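Local atomic coordinates of putative vitamin-B12 independent methionine synthase family protein (Listeria monocytogenes, PDB entry 1YPX), a protein that probably transfers a methyl group from a methyltetrahydropteroyl-triglutamate donor to homocysteine to form methionine, as zinc-dependent, cobalamin-independent methionine synthases do. Residues 9-14 and 58-63; 181-186 and 233-238; 193-198 and 251-256. All coordinates share one frame; numbering follows the deposited sequence.

Interaction 1. Residues 9-14 and 58-63; sequences ADHVGS and LKSITD
L58 supplies the apolar part of the contact, laying its CD2 methyl against the H11 ring. The approach is oblique, with CD2 of L58 3.8 Å from CD2 of H11. Leucine suits the place because L58 also packs against L354 and V358 of helix 347-364. S60, on the short first strand of the barrel-like sheet, turns its hydroxymethyl toward 9-14 and donates from OG to OD1 of D10 at 2.8 Å. The hydroxyl arrives from above the carboxylate plane, whereas the backbone N of H11, also 2.8 Å from D10 OD1, uses the anti lone pair. A short side chain with a hydroxyl fits here, where a carboxylate lies close to the strand. The carbonyl of S60 is engaged as well: NE2 of H11 donates to S60 O at 3.1 Å, bent to 145° at the hydrogen, with the oxygen close to the ring plane. CG of H11 lies between its own N and carbonyl carbon (chi1 64°), a torsion that carries the ring across to the strand. Farther along, T62 donates from OG1 to the carbonyl O of G13 at 2.6 Å, in the carbonyl plane and on a lone pair, and its CG2 methyl lies 3.6 Å from CA of G13. Glycine fits there because its phi of 140° would drive a side chain into the preceding carbonyl. G64 N also bonds T62 OG1, and F7 N and Y183 OH bond D10 OD2. Buried polar groups are thus paired across the contact and with neighbouring residues, and D10 OD1, gripped by two donors, is fixed together with the start of the H11 backbone.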
ATOM      1  N   ALA A   9       4.656  -0.976  14.925  1.00 46.46           N
ATOM      2  CA  ALA A   9       5.108  -2.179  14.227  1.00 46.92           C
ATOM      3  C   ALA A   9       4.008  -2.451  13.214  1.00 47.23           C
ATOM      4  O   ALA A   9       2.947  -2.981  13.552  1.00 51.31           O
ATOM      5  CB  ALA A   9       5.248  -3.349  15.179  1.00 45.44           C
ATOM      6  N   ASP A  10       4.257  -2.060  11.973  1.00 44.95           N
ATOM      7  CA  ASP A  10       3.280  -2.220  10.910  1.00 41.43           C
ATOM      8  C   ASP A  10       4.004  -2.861   9.724  1.00 41.54           C
ATOM      9  O   ASP A  10       5.202  -3.131   9.805  1.00 39.15           O
ATOM     10  CB  ASP A  10       2.741  -0.842  10.536  1.00 39.83           C
ATOM     11  CG  ASP A  10       1.296  -0.873  10.090  1.00 40.49           C
ATOM     12  OD1 ASP A  10       0.932  -1.802   9.330  1.00 42.04           O
ATOM     13  OD2 ASP A  10       0.535   0.038  10.489  1.00 35.13           O
ATOM     14  N   HIS A  11       3.284  -3.118   8.633  1.00 41.04           N
ATOM     15  CA  HIS A  11       3.902  -3.712   7.452  1.00 40.78           C
ATOM     16  C   HIS A  11       3.167  -3.317   6.182  1.00 41.45           C
ATOM     17  O   HIS A  11       1.964  -3.061   6.212  1.00 44.17           O
ATOM     18  CB  HIS A  11       3.977  -5.237   7.593  1.00 39.08           C
ATOM     19  CG  HIS A  11       2.647  -5.922   7.656  1.00 37.62           C
ATOM     20  ND1 HIS A  11       2.145  -6.670   6.611  1.00 34.91           N
ATOM     21  CD2 HIS A  11       1.740  -6.018   8.656  1.00 37.64           C
ATOM     22  CE1 HIS A  11       0.989  -7.200   6.968  1.00 37.58           C
ATOM     23  NE2 HIS A  11       0.720  -6.820   8.206  1.00 36.54           N
ATOM     24  N   VAL A  12       3.898  -3.256   5.068  1.00 41.32           N
ATOM     25  CA  VAL A  12       3.327  -2.854   3.782  1.00 37.84           C
ATOM     26  C   VAL A  12       2.055  -3.617   3.424  1.00 36.97           C
ATOM     27  O   VAL A  12       1.060  -3.007   3.025  1.00 34.31           O
ATOM     28  CB  VAL A  12       4.375  -2.998   2.645  1.00 38.64           C
ATOM     29  CG1 VAL A  12       3.728  -2.749   1.275  1.00 37.98           C
ATOM     30  CG2 VAL A  12       5.497  -2.000   2.866  1.00 37.85           C
ATOM     31  N   GLY A  13       2.088  -4.943   3.562  1.00 36.21           N
ATOM     32  CA  GLY A  13       0.910  -5.729   3.248  1.00 35.25           C
ATOM     33  C   GLY A  13       1.067  -7.059   2.529  1.00 35.71           C
ATOM     34  O   GLY A  13       0.498  -8.059   2.974  1.00 37.96           O
ATOM     35  N   SER A  14       1.806  -7.115   1.428  1.00 34.59           N
ATOM     36  CA  SER A  14       1.922  -8.400   0.732  1.00 37.66           C
ATOM     37  C   SER A  14       2.707  -9.425   1.539  1.00 38.04           C
ATOM     38  O   SER A  14       3.698  -9.094   2.176  1.00 37.54           O
ATOM     39  CB  SER A  14       2.596  -8.234  -0.630  1.00 40.37           C
ATOM     40  OG  SER A  14       3.997  -8.096  -0.477  1.00 41.82           O
ATOM     41  N   LEU A  58       1.684  -8.620  15.110  1.00 40.69           N
ATOM     42  CA  LEU A  58       1.139  -7.585  14.244  1.00 42.98           C
ATOM     43  C   LEU A  58      -0.275  -7.183  14.656  1.00 45.11           C
ATOM     44  O   LEU A  58      -1.053  -8.002  15.142  1.00 44.62           O
ATOM     45  CB  LEU A  58       1.167  -8.081  12.799  1.00 42.14           C
ATOM     46  CG  LEU A  58       2.423  -7.773  11.968  1.00 44.61           C
ATOM     47  CD1 LEU A  58       3.679  -7.602  12.831  1.00 43.18           C
ATOM     48  CD2 LEU A  58       2.600  -8.895  10.962  1.00 41.98           C
ATOM     49  N   LYS A  59      -0.589  -5.905  14.499  1.00 49.37           N
ATOM     50  CA  LYS A  59      -1.917  -5.425  14.850  1.00 53.33           C
ATOM     51  C   LYS A  59      -2.716  -5.281  13.556  1.00 53.70           C
ATOM     52  O   LYS A  59      -3.912  -5.593  13.506  1.00 55.67           O
ATOM     53  CB  LYS A  59      -1.840  -4.083  15.592  1.00 55.38           C
ATOM     54  CG  LYS A  59      -3.174  -3.642  16.190  1.00 59.54           C
ATOM     55  CD  LYS A  59      -3.044  -2.378  17.028  1.00 61.88           C
ATOM     56  CE  LYS A  59      -4.308  -2.120  17.868  1.00 63.09           C
ATOM     57  NZ  LYS A  59      -4.465  -3.085  19.009  1.00 58.94           N
ATOM     58  N   SER A  60      -2.046  -4.822  12.502  1.00 50.78           N
ATOM     59  CA  SER A  60      -2.699  -4.678  11.214  1.00 48.89           C
ATOM     60  C   SER A  60      -2.514  -6.007  10.488  1.00 46.04           C
ATOM     61  O   SER A  60      -1.412  -6.562  10.473  1.00 43.22           O
ATOM     62  CB  SER A  60      -2.073  -3.536  10.405  1.00 51.39           C
ATOM     63  OG  SER A  60      -0.822  -3.924   9.872  1.00 56.38           O
ATOM     64  N   ILE A  61      -3.601  -6.517   9.907  1.00 42.17           N
ATOM     65  CA  ILE A  61      -3.589  -7.792   9.191  1.00 41.22           C
ATOM     66  C   ILE A  61      -4.107  -7.634   7.748  1.00 40.94           C
ATOM     67  O   ILE A  61      -5.088  -6.925   7.502  1.00 38.98           O
ATOM     68  CB  ILE A  61      -4.447  -8.878   9.975  1.00 40.61           C
ATOM     69  CG1 ILE A  61      -3.690  -9.414  11.207  1.00 42.04           C
ATOM     70  CG2 ILE A  61      -4.714 -10.077   9.103  1.00 36.79           C
ATOM     71  CD1 ILE A  61      -3.499  -8.434  12.381  1.00 37.83           C
ATOM     72  N   THR A  62      -3.432  -8.285   6.800  1.00 41.37           N
ATOM     73  CA  THR A  62      -3.815  -8.224   5.380  1.00 42.23           C
ATOM     74  C   THR A  62      -4.163  -9.606   4.840  1.00 43.02           C
ATOM     75  O   THR A  62      -4.199 -10.579   5.583  1.00 44.51           O
ATOM     76  CB  THR A  62      -2.664  -7.663   4.492  1.00 41.02           C
ATOM     77  OG1 THR A  62      -1.544  -8.558   4.531  1.00 33.33           O
ATOM     78  CG2 THR A  62      -2.227  -6.282   4.972  1.00 41.54           C
ATOM     79  N   ASP A  63      -4.424  -9.696   3.546  1.00 42.93           N
ATOM     80  CA  ASP A  63      -4.717 -10.994   2.988  1.00 44.61           C
ATOM     81  C   ASP A  63      -3.509 -11.406   2.145  1.00 45.08           C
ATOM     82  O   ASP A  63      -3.581 -12.303   1.305  1.00 43.84           O
ATOM     83  CB  ASP A  63      -6.042 -10.975   2.188  1.00 44.08           C
ATOM     84  CG  ASP A  63      -5.934 -10.280   0.838  1.00 46.98           C
ATOM     85  OD1 ASP A  63      -4.851  -9.754   0.485  1.00 49.50           O
ATOM     86  OD2 ASP A  63      -6.961 -10.264   0.122  1.00 47.10           O
TER

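Interaction 2. Residues 181-186 and 233-238; sequences CRYLQL and VITMHI
This is a parallel pairing of two neighbouring strands, 183-186 and 233-238, inside the parallel sheet of the TIM-barrel-like catalytic domain. The axes of these short strand segments lie 27° apart, and the register joins Y183 to V233 and L186 to M236. Five backbone bonds hold it, running from V233 N to R182 O at 3.0 Å through to H237 N to L186 O at 2.8 Å. One surface carries L184, L186, I234 and M236. Aliphatic chains and the selenomethionine meet there at ordinary van der Waals distances: CD2 of L186 is 4.1 Å from CG2 of I234, and the selenium of M236 4.4 Å from CB of L186. The other surface, with Y183, V233, Q185 and T235, carries the polar contacts. T235 donates from OG1 to OE1 of Q185 at 2.8 Å, in the amide carbonyl plane and on a lone pair. The same T235 oxygen lies in the plane of the Y183 ring at its edge, 3.4 Å from CE2. With CG anti to the backbone N (chi1 168°) and the chain extended beyond it, Q185 carries its amide on to H237, where NE2 of Q185 lies 3.4 Å from CB of H237. Y183 OH bonds D10. H237, C239 and C334 could form a metal site, consistent with the family's expected zinc binding; as ND1 of H237 bonds F270 O, NE2 of H237 would serve it. The chemistry splits by surface: L184 and I234 pack on I173 of helix 158-178, while T235 OG1 and K134 NZ both bind Q185 OE1, fixing the amide's rotation beside that possible site.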
ATOM      1  N   CYS A 181     -13.889  -0.961   6.189  1.00 42.72           N
ATOM      2  CA  CYS A 181     -12.458  -0.746   6.165  1.00 41.61           C
ATOM      3  C   CYS A 181     -12.083   0.563   6.846  1.00 42.15           C
ATOM      4  O   CYS A 181     -12.632   1.617   6.523  1.00 41.18           O
ATOM      5  CB  CYS A 181     -11.960  -0.749   4.721  1.00 40.59           C
ATOM      6  SG  CYS A 181     -10.155  -0.733   4.513  1.00 41.71           S
ATOM      7  N   ARG A 182     -11.142   0.498   7.787  1.00 44.34           N
ATOM      8  CA  ARG A 182     -10.696   1.689   8.515  1.00 45.48           C
ATOM      9  C   ARG A 182      -9.213   1.904   8.367  1.00 45.44           C
ATOM     10  O   ARG A 182      -8.633   2.723   9.074  1.00 47.43           O
ATOM     11  CB  ARG A 182     -11.048   1.582  10.000  1.00 47.36           C
ATOM     12  CG  ARG A 182     -12.143   2.545  10.414  1.00 50.25           C
ATOM     13  CD  ARG A 182     -13.301   2.411   9.457  1.00 53.04           C
ATOM     14  NE  ARG A 182     -14.589   2.533  10.107  1.00 55.09           N
ATOM     15  CZ  ARG A 182     -15.740   2.357   9.476  1.00 58.23           C
ATOM     16  NH1 ARG A 182     -15.736   2.055   8.184  1.00 58.68           N
ATOM     17  NH2 ARG A 182     -16.888   2.481  10.136  1.00 59.62           N
ATOM     18  N   TYR A 183      -8.615   1.160   7.443  1.00 44.38           N
ATOM     19  CA  TYR A 183      -7.184   1.250   7.170  1.00 43.54           C
ATOM     20  C   TYR A 183      -6.930   0.822   5.710  1.00 43.48           C
ATOM     21  O   TYR A 183      -6.853  -0.378   5.398  1.00 42.74           O
ATOM     22  CB  TYR A 183      -6.426   0.354   8.165  1.00 42.47           C
ATOM     23  CG  TYR A 183      -4.921   0.527   8.211  1.00 41.32           C
ATOM     24  CD1 TYR A 183      -4.146  -0.211   9.102  1.00 43.00           C
ATOM     25  CD2 TYR A 183      -4.263   1.350   7.312  1.00 43.14           C
ATOM     26  CE1 TYR A 183      -2.751  -0.141   9.082  1.00 43.02           C
ATOM     27  CE2 TYR A 183      -2.873   1.428   7.281  1.00 43.69           C
ATOM     28  CZ  TYR A 183      -2.120   0.676   8.163  1.00 43.28           C
ATOM     29  OH  TYR A 183      -0.744   0.704   8.099  1.00 42.40           O
ATOM     30  N   LEU A 184      -6.822   1.826   4.837  1.00 40.52           N
ATOM     31  CA  LEU A 184      -6.581   1.639   3.406  1.00 42.96           C
ATOM     32  C   LEU A 184      -5.217   2.202   2.994  1.00 43.10           C
ATOM     33  O   LEU A 184      -4.836   3.300   3.397  1.00 43.75           O
ATOM     34  CB  LEU A 184      -7.667   2.346   2.576  1.00 44.33           C
ATOM     35  CG  LEU A 184      -7.745   1.912   1.096  1.00 46.68           C
ATOM     36  CD1 LEU A 184      -8.320   0.496   1.036  1.00 45.06           C
ATOM     37  CD2 LEU A 184      -8.624   2.868   0.285  1.00 46.76           C
ATOM     38  N   GLN A 185      -4.499   1.454   2.167  1.00 41.47           N
ATOM     39  CA  GLN A 185      -3.184   1.864   1.718  1.00 41.07           C
ATOM     40  C   GLN A 185      -3.044   1.934   0.193  1.00 42.31           C
ATOM     41  O   GLN A 185      -3.417   1.003  -0.536  1.00 42.45           O
ATOM     42  CB  GLN A 185      -2.135   0.917   2.297  1.00 39.96           C
ATOM     43  CG  GLN A 185      -0.768   1.065   1.661  1.00 41.50           C
ATOM     44  CD  GLN A 185       0.341   0.625   2.583  1.00 38.97           C
ATOM     45  OE1 GLN A 185       0.462   1.131   3.698  1.00 38.48           O
ATOM     46  NE2 GLN A 185       1.157  -0.319   2.125  1.00 34.47           N
ATOM     47  N   LEU A 186      -2.499   3.052  -0.276  1.00 42.48           N
ATOM     48  CA  LEU A 186      -2.280   3.287  -1.701  1.00 41.53           C
ATOM     49  C   LEU A 186      -0.837   2.939  -2.058  1.00 44.06           C
ATOM     50  O   LEU A 186       0.100   3.559  -1.558  1.00 43.89           O
ATOM     51  CB  LEU A 186      -2.561   4.756  -2.030  1.00 36.46           C
ATOM     52  CG  LEU A 186      -3.983   5.196  -2.456  1.00 37.62           C
ATOM     53  CD1 LEU A 186      -5.058   4.271  -1.889  1.00 36.67           C
ATOM     54  CD2 LEU A 186      -4.223   6.628  -2.001  1.00 30.25           C
ATOM     55  N   VAL A 233      -8.122   5.542   8.070  1.00 49.57           N
ATOM     56  CA  VAL A 233      -6.722   5.910   7.871  1.00 45.48           C
ATOM     57  C   VAL A 233      -6.322   5.556   6.433  1.00 45.50           C
ATOM     58  O   VAL A 233      -6.646   4.483   5.924  1.00 44.47           O
ATOM     59  CB  VAL A 233      -5.808   5.154   8.890  1.00 44.26           C
ATOM     60  CG1 VAL A 233      -4.345   5.535   8.687  1.00 44.82           C
ATOM     61  CG2 VAL A 233      -6.234   5.466  10.316  1.00 40.07           C
ATOM     62  N   ILE A 234      -5.645   6.477   5.761  1.00 45.55           N
ATOM     63  CA  ILE A 234      -5.201   6.206   4.409  1.00 44.33           C
ATOM     64  C   ILE A 234      -3.713   6.441   4.294  1.00 43.28           C
ATOM     65  O   ILE A 234      -3.252   7.574   4.208  1.00 45.47           O
ATOM     66  CB  ILE A 234      -5.939   7.057   3.372  1.00 44.36           C
ATOM     67  CG1 ILE A 234      -7.414   6.602   3.312  1.00 48.37           C
ATOM     68  CG2 ILE A 234      -5.237   6.928   2.006  1.00 45.69           C
ATOM     69  CD1 ILE A 234      -8.239   7.152   2.132  1.00 45.05           C
ATOM     70  N   THR A 235      -2.960   5.354   4.318  1.00 41.71           N
ATOM     71  CA  THR A 235      -1.518   5.429   4.225  1.00 39.82           C
ATOM     72  C   THR A 235      -1.088   5.240   2.787  1.00 42.66           C
ATOM     73  O   THR A 235      -1.822   4.684   1.957  1.00 40.38           O
ATOM     74  CB  THR A 235      -0.839   4.329   5.068  1.00 39.65           C
ATOM     75  OG1 THR A 235      -1.342   3.032   4.683  1.00 36.05           O
ATOM     76  CG2 THR A 235      -1.075   4.582   6.547  1.00 34.63           C
HETATM   77  N   MSE A 236       0.127   5.681   2.503  1.00 45.15           N
HETATM   78  CA  MSE A 236       0.663   5.566   1.162  1.00 46.85           C
HETATM   79  C   MSE A 236       2.004   4.872   1.127  1.00 44.44           C
HETATM   80  O   MSE A 236       2.929   5.277   1.813  1.00 42.59           O
HETATM   81  CB  MSE A 236       0.822   6.954   0.553  1.00 53.71           C
HETATM   82  CG  MSE A 236       1.285   6.944  -0.888  1.00 61.28           C
HETATM   83 SE   MSE A 236       0.235   8.158  -1.979  1.00 73.22          SE
HETATM   84  CE  MSE A 236       1.660   9.317  -2.629  1.00 70.54           C
ATOM     85  N   HIS A 237       2.109   3.816   0.336  1.00 44.80           N
ATOM     86  CA  HIS A 237       3.386   3.139   0.199  1.00 46.60           C
ATOM     87  C   HIS A 237       4.070   3.649  -1.078  1.00 47.47           C
ATOM     88  O   HIS A 237       3.610   3.357  -2.188  1.00 44.49           O
ATOM     89  CB  HIS A 237       3.200   1.619   0.136  1.00 47.29           C
ATOM     90  CG  HIS A 237       4.465   0.864  -0.134  1.00 50.22           C
ATOM     91  ND1 HIS A 237       5.655   1.129   0.518  1.00 52.18           N
ATOM     92  CD2 HIS A 237       4.729  -0.150  -0.993  1.00 51.12           C
ATOM     93  CE1 HIS A 237       6.594   0.315   0.069  1.00 50.04           C
ATOM     94  NE2 HIS A 237       6.057  -0.471  -0.848  1.00 51.09           N
ATOM     95  N   ILE A 238       5.137   4.440  -0.900  1.00 49.56           N
ATOM     96  CA  ILE A 238       5.944   4.993  -2.007  1.00 53.74           C
ATOM     97  C   ILE A 238       7.025   3.956  -2.260  1.00 55.46           C
ATOM     98  O   ILE A 238       8.068   3.976  -1.610  1.00 55.45           O
ATOM     99  CB  ILE A 238       6.703   6.304  -1.632  1.00 54.78           C
ATOM    100  CG1 ILE A 238       5.753   7.336  -1.019  1.00 56.96           C
ATOM    101  CG2 ILE A 238       7.357   6.897  -2.882  1.00 56.22           C
ATOM    102  CD1 ILE A 238       4.685   7.822  -1.969  1.00 59.58           C
TER

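Interaction 3. Residues 193-198 and 251-256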
ATOM      1  N   TYR A 193      10.077   6.632 -10.128  1.00 85.85           N
ATOM      2  CA  TYR A 193      10.568   6.872 -11.477  1.00 89.45           C
ATOM      3  C   TYR A 193      11.192   8.249 -11.657  1.00 90.90           C
ATOM      4  O   TYR A 193      12.295   8.370 -12.190  1.00 91.13           O
ATOM      5  CB  TYR A 193       9.446   6.684 -12.493  1.00 91.63           C
ATOM      6  CG  TYR A 193       9.059   5.240 -12.693  1.00 95.19           C
ATOM      7  CD1 TYR A 193       8.202   4.595 -11.799  1.00 96.01           C
ATOM      8  CD2 TYR A 193       9.555   4.515 -13.778  1.00 95.93           C
ATOM      9  CE1 TYR A 193       7.842   3.262 -11.984  1.00 97.27           C
ATOM     10  CE2 TYR A 193       9.204   3.183 -13.973  1.00 97.51           C
ATOM     11  CZ  TYR A 193       8.345   2.563 -13.073  1.00 97.96           C
ATOM     12  OH  TYR A 193       7.975   1.255 -13.280  1.00 98.94           O
ATOM     13  N   LEU A 194      10.486   9.288 -11.225  1.00 92.42           N
ATOM     14  CA  LEU A 194      11.008  10.644 -11.342  1.00 94.19           C
ATOM     15  C   LEU A 194      11.884  11.008 -10.144  1.00 95.53           C
ATOM     16  O   LEU A 194      11.763  12.100  -9.584  1.00 95.59           O
ATOM     17  CB  LEU A 194       9.860  11.655 -11.475  1.00 94.76           C
ATOM     18  CG  LEU A 194       8.746  11.698 -10.422  1.00 95.03           C
ATOM     19  CD1 LEU A 194       7.963  12.994 -10.558  1.00 95.07           C
ATOM     20  CD2 LEU A 194       7.825  10.507 -10.590  1.00 95.30           C
ATOM     21  N   CYS A 195      12.770  10.089  -9.759  1.00 97.59           N
ATOM     22  CA  CYS A 195      13.675  10.300  -8.626  1.00 99.54           C
ATOM     23  C   CYS A 195      15.141  10.425  -9.038  1.00101.51           C
ATOM     24  O   CYS A 195      15.957  10.964  -8.287  1.00101.34           O
ATOM     25  CB  CYS A 195      13.550   9.152  -7.616  1.00 98.44           C
ATOM     26  SG  CYS A 195      12.054   9.144  -6.600  1.00 96.17           S
ATOM     27  N   SER A 196      15.470   9.919 -10.225  1.00103.95           N
ATOM     28  CA  SER A 196      16.842   9.960 -10.729  1.00106.19           C
ATOM     29  C   SER A 196      16.915   9.637 -12.220  1.00107.89           C
ATOM     30  O   SER A 196      15.890   9.573 -12.900  1.00108.22           O
ATOM     31  CB  SER A 196      17.708   8.966  -9.951  1.00106.02           C
ATOM     32  OG  SER A 196      17.182   7.650 -10.039  1.00105.61           O
ATOM     33  N   ASP A 197      18.139   9.428 -12.711  1.00109.68           N
ATOM     34  CA  ASP A 197      18.398   9.107 -14.119  1.00111.13           C
ATOM     35  C   ASP A 197      17.658  10.030 -15.085  1.00112.12           C
ATOM     36  O   ASP A 197      17.703  11.253 -14.944  1.00112.91           O
ATOM     37  CB  ASP A 197      18.035   7.641 -14.413  1.00111.08           C
ATOM     38  CG  ASP A 197      19.199   6.684 -14.175  1.00110.49           C
ATOM     39  OD1 ASP A 197      20.129   6.647 -15.011  1.00109.72           O
ATOM     40  OD2 ASP A 197      19.185   5.970 -13.151  1.00110.30           O
ATOM     41  N   GLU A 198      16.982   9.439 -16.067  1.00112.76           N
ATOM     42  CA  GLU A 198      16.241  10.212 -17.058  1.00113.19           C
ATOM     43  C   GLU A 198      17.168  11.219 -17.734  1.00113.41           C
ATOM     44  O   GLU A 198      18.376  10.988 -17.848  1.00113.60           O
ATOM     45  CB  GLU A 198      15.067  10.945 -16.393  1.00112.83           C
ATOM     46  CG  GLU A 198      13.945  10.032 -15.922  1.00111.64           C
ATOM     47  CD  GLU A 198      13.161   9.434 -17.073  1.00111.30           C
ATOM     48  OE1 GLU A 198      12.496  10.204 -17.795  1.00111.02           O
ATOM     49  OE2 GLU A 198      13.209   8.200 -17.260  1.00110.50           O
ATOM     50  N   GLY A 251      10.260   4.771  -0.007  1.00 84.68           N
ATOM     51  CA  GLY A 251      11.469   5.505  -0.339  1.00 85.21           C
ATOM     52  C   GLY A 251      11.201   6.960  -0.666  1.00 85.20           C
ATOM     53  O   GLY A 251      10.802   7.287  -1.781  1.00 84.58           O
ATOM     54  N   GLY A 252      11.437   7.839   0.302  1.00 86.14           N
ATOM     55  CA  GLY A 252      11.190   9.254   0.087  1.00 88.49           C
ATOM     56  C   GLY A 252      12.360  10.057  -0.452  1.00 89.77           C
ATOM     57  O   GLY A 252      13.004  10.801   0.290  1.00 90.41           O
ATOM     58  N   TYR A 253      12.626   9.921  -1.749  1.00 90.49           N
ATOM     59  CA  TYR A 253      13.721  10.642  -2.386  1.00 89.78           C
ATOM     60  C   TYR A 253      13.621  12.144  -2.125  1.00 88.03           C
ATOM     61  O   TYR A 253      12.622  12.629  -1.591  1.00 86.61           O
ATOM     62  CB  TYR A 253      13.736  10.353  -3.897  1.00 92.80           C
ATOM     63  CG  TYR A 253      14.652   9.204  -4.327  1.00 94.95           C
ATOM     64  CD1 TYR A 253      16.038   9.374  -4.391  1.00 95.40           C
ATOM     65  CD2 TYR A 253      14.126   7.962  -4.711  1.00 95.88           C
ATOM     66  CE1 TYR A 253      16.874   8.336  -4.835  1.00 96.32           C
ATOM     67  CE2 TYR A 253      14.954   6.919  -5.157  1.00 95.35           C
ATOM     68  CZ  TYR A 253      16.322   7.114  -5.219  1.00 95.72           C
ATOM     69  OH  TYR A 253      17.134   6.103  -5.682  1.00 94.83           O
ATOM     70  N   GLY A 254      14.673  12.869  -2.496  1.00 87.01           N
ATOM     71  CA  GLY A 254      14.719  14.306  -2.284  1.00 84.19           C
ATOM     72  C   GLY A 254      13.757  15.111  -3.130  1.00 82.84           C
ATOM     73  O   GLY A 254      13.069  15.994  -2.612  1.00 81.68           O
ATOM     74  N   PRO A 255      13.692  14.844  -4.443  1.00 82.97           N
ATOM     75  CA  PRO A 255      12.778  15.590  -5.313  1.00 83.24           C
ATOM     76  C   PRO A 255      11.318  15.464  -4.883  1.00 83.66           C
ATOM     77  O   PRO A 255      10.706  16.434  -4.420  1.00 84.15           O
ATOM     78  CB  PRO A 255      13.037  14.981  -6.691  1.00 83.00           C
ATOM     79  CG  PRO A 255      13.496  13.585  -6.371  1.00 82.81           C
ATOM     80  CD  PRO A 255      14.413  13.808  -5.206  1.00 82.42           C
ATOM     81  N   VAL A 256      10.771  14.262  -5.038  1.00 82.95           N
ATOM     82  CA  VAL A 256       9.390  13.984  -4.672  1.00 82.80           C
ATOM     83  C   VAL A 256       9.244  13.882  -3.169  1.00 82.02           C
ATOM     84  O   VAL A 256       8.698  12.915  -2.656  1.00 82.57           O
ATOM     85  CB  VAL A 256       8.899  12.670  -5.313  1.00 83.13           C
ATOM     86  CG1 VAL A 256       8.910  12.807  -6.829  1.00 82.48           C
ATOM     87  CG2 VAL A 256       9.783  11.508  -4.878  1.00 83.47           C
TER
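C195 lays its CB over one face of the Y253 ring, displaced toward CD2, over the CG-CD2 side of the ring. The distance from CB of C195 to the centroid of the Y253 ring is 3.6 Å, 28° off the ring normal, which makes this a CH-pi contact. The sulfur stands farther to the side: SG of C195 is 4.0 Å from the same Y253 centroid at 54° to the normal, an oblique sulfur-aromatic approach. SG sits anti to its own carbonyl carbon (chi1 -74°), a setting that lets one small side chain use both its carbon and its polarisable sulfur. Cysteine is apt here, being short enough to bring its CB directly onto the ring of the opposing loop yet apolar enough to lie on an aromatic ring. The sulfur also reaches V256, with SG of C195 3.7 Å from CG2 of V256. The other methyl of that valine serves the neighbouring leucine: CG1 of V256 lies 3.8 Å from CG of L194, the two side chains meeting at a slant. L194 is the centre of an inverse gamma turn, and this tight bend presents L194 and C195 together to the opposing loop. P255 flanks the turn, its CG 3.9 Å from the carbonyl O of L194 and 4.0 Å from CA of C195, so the stiff proline ring packs against backbone instead of a side chain. The contact is held by van der Waals and aromatic interactions alone. R240 makes a cation-pi contact with Y253. In the fold, 193-198 follows helix 190-193, whereas 251-256 comes after strand 233-238 and leads into helix 258-261; L194 and V256 both touch Q214 of helix 213-224, which joins the two loops to a common helix.

How the interactions relate
From the N terminus, interaction 1 comes first, closing a largely helical excursion through 19-30 and 35-56 and joining the loop 9-14 to the first strand of the sheet. It is complete before interaction 2 opens at 181. Interaction 2 closes the 46 residues between its strands, and interaction 3 the 52 between its loops, which include helix 213-224 and strand 233-238. These two cross: the strands pair in the sheet while the loops that follow them meet near the surface. Interactions 1 and 2 touch through V12 with H237 and S60 with Y183, and interactions 2 and 3 through I238 with G251; interactions 1 and 3 stay about 9 Å apart at their nearest atoms.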